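Local coordinates for protein LacI family sugar-binding transcriptional regulator (Enterococcus faecalis V583, PDB 4RK0) that binds ribose in the cleft between its two lobes and, like other LacI-family repressors, probably regulates transcription by binding DNA, at residues Pro89-Asp94 with Gln238-Leu243. Sequence-based numbering, arbitrary orientation.
Sequences PFIVLD and QTTATL. With RIB (alpha-D-ribofuranose), chain E.
A buried threonine, Thr240, faces the strand in the middle of an otherwise apolar helix-on-strand contact, and Ile91 and Leu93 share it. Its methyl does the apolar work: CG2 of Thr240 meets CG2 of Ile91 at 3.7 Å, methyl against methyl, the two side chains crossing at a slant. Leu93 comes across the same threonine at about a right angle, its CD1 3.7 Å from Thr240 OG1. That hydroxyl, anti to the carbonyl carbon (chi1 -64°), is hydrogen-bonded to the carbonyl oxygen of Leu236 one turn earlier in the helix, which satisfies its polarity although the residue is buried.

The other branch of Ile91, CG1, lies anti to the backbone N (chi1 -175°) and lowers CD1 onto the helix, 3.7 Å from Leu243 CB and equally close to the backbone O of Thr240. No hydrogen bond links the two segments; they are held by van der Waals contact, with the strand and helix axes 8.8 Å apart and running nearly antiparallel at 157°. Val105, on the neighbouring strand 103-107, touches both Ile91 and Thr240 and extends the same apolar layer.

Just past Leu93 the chain reaches the sugar: Asp94 OD1 accepts a hydrogen bond from ribose O2 at 2.6 Å. Phe21 and Phe22 of helix 20-35 touch the Asp94 side chain, while Asp214 and Arg143 are among the ribose's other partners. A helix packed on a central, largely parallel sheet, with the chain just beyond Leu93 carrying a ligand-binding aspartate to the interlobe cleft, is characteristic of the periplasmic-binding-protein-like fold of LacI-family regulators.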
# COMPACT_ATOMS: atom_id res chain seq x y z
N PRO A 89 8.73 -11.72 24.32
CA PRO A 89 9.55 -12.05 23.18
C PRO A 89 9.32 -11.06 22.02
O PRO A 89 8.24 -10.47 21.91
CB PRO A 89 9.07 -13.45 22.80
CG PRO A 89 7.66 -13.48 23.24
CD PRO A 89 7.62 -12.67 24.49
N PHE A 90 10.36 -10.86 21.25
CA PHE A 90 10.33 -10.00 20.08
C PHE A 90 11.31 -10.45 18.99
O PHE A 90 12.15 -11.31 19.19
CB PHE A 90 10.63 -8.56 20.48
CG PHE A 90 12.06 -8.34 20.92
CD1 PHE A 90 12.45 -8.55 22.23
CD2 PHE A 90 13.02 -7.96 20.01
CE1 PHE A 90 13.77 -8.37 22.62
CE2 PHE A 90 14.34 -7.77 20.39
CZ PHE A 90 14.72 -7.98 21.70
N ILE A 91 11.17 -9.85 17.82
CA ILE A 91 12.01 -10.14 16.69
C ILE A 91 12.16 -8.83 15.90
O ILE A 91 11.24 -8.04 15.86
CB ILE A 91 11.42 -11.29 15.83
CG1 ILE A 91 12.38 -11.69 14.71
CG2 ILE A 91 10.03 -10.94 15.30
CD1 ILE A 91 12.11 -13.11 14.22
N VAL A 92 13.36 -8.61 15.38
CA VAL A 92 13.71 -7.41 14.63
C VAL A 92 14.05 -7.72 13.16
O VAL A 92 14.44 -8.83 12.79
CB VAL A 92 14.89 -6.61 15.27
CG1 VAL A 92 14.64 -6.38 16.76
CG2 VAL A 92 16.25 -7.24 15.02
N LEU A 93 13.87 -6.73 12.32
CA LEU A 93 14.13 -6.86 10.94
C LEU A 93 14.15 -5.48 10.32
O LEU A 93 13.79 -4.47 10.95
CB LEU A 93 13.05 -7.70 10.25
CG LEU A 93 11.66 -7.10 10.16
CD1 LEU A 93 10.86 -7.81 9.04
CD2 LEU A 93 10.91 -7.11 11.48
N ASP A 94 14.59 -5.49 9.09
CA ASP A 94 14.51 -4.35 8.19
C ASP A 94 15.29 -3.15 8.76
O ASP A 94 16.51 -3.27 8.96
CB ASP A 94 13.07 -4.01 7.87
CG ASP A 94 12.96 -3.28 6.52
OD1 ASP A 94 13.42 -3.84 5.50
OD2 ASP A 94 12.50 -2.14 6.48
N GLN A 238 6.33 -13.91 6.55
CA GLN A 238 6.01 -15.25 7.05
C GLN A 238 7.08 -15.79 8.01
O GLN A 238 6.76 -16.34 9.09
CB GLN A 238 5.82 -16.22 5.88
CG GLN A 238 4.54 -15.95 5.09
CD GLN A 238 4.19 -17.15 4.23
OE1 GLN A 238 5.05 -17.72 3.58
NE2 GLN A 238 2.93 -17.55 4.26
N THR A 239 8.33 -15.68 7.62
CA THR A 239 9.43 -16.20 8.41
C THR A 239 9.55 -15.47 9.75
O THR A 239 9.79 -16.09 10.80
CB THR A 239 10.76 -16.06 7.66
OG1 THR A 239 10.69 -16.64 6.35
CG2 THR A 239 11.88 -16.75 8.44
N THR A 240 9.39 -14.16 9.71
CA THR A 240 9.41 -13.34 10.92
C THR A 240 8.35 -13.73 11.94
O THR A 240 8.64 -13.89 13.12
CB THR A 240 9.31 -11.83 10.51
OG1 THR A 240 10.47 -11.47 9.73
CG2 THR A 240 9.23 -10.95 11.69
N ALA A 241 7.11 -13.91 11.49
CA ALA A 241 6.01 -14.32 12.37
C ALA A 241 6.26 -15.73 12.88
O ALA A 241 5.96 -16.05 14.03
CB ALA A 241 4.68 -14.27 11.64
N THR A 242 6.81 -16.57 12.02
CA THR A 242 6.94 -17.99 12.35
C THR A 242 7.92 -18.09 13.48
O THR A 242 7.66 -18.76 14.47
CB THR A 242 7.38 -18.83 11.15
OG1 THR A 242 6.33 -18.76 10.15
CG2 THR A 242 7.57 -20.30 11.53
N LEU A 243 9.05 -17.42 13.33
CA LEU A 243 10.07 -17.42 14.38
C LEU A 243 9.59 -16.81 15.66
O LEU A 243 9.95 -17.29 16.73
CB LEU A 243 11.33 -16.74 13.90
CG LEU A 243 12.18 -17.52 12.90
CD1 LEU A 243 13.43 -16.72 12.65
CD2 LEU A 243 12.54 -18.91 13.40
O5 RIB E . 11.11 0.20 0.20
C5 RIB E . 11.06 0.45 1.60
C4 RIB E . 12.44 0.25 2.07
O4 RIB E . 12.64 0.60 3.46
C3 RIB E . 12.53 -1.22 1.73
O3 RIB E . 13.58 -1.26 0.77
C2 RIB E . 12.76 -1.82 3.12
O2 RIB E . 13.83 -2.74 3.13
C1 RIB E . 12.87 -0.66 4.12
O1 RIB E . 14.03 -0.75 4.93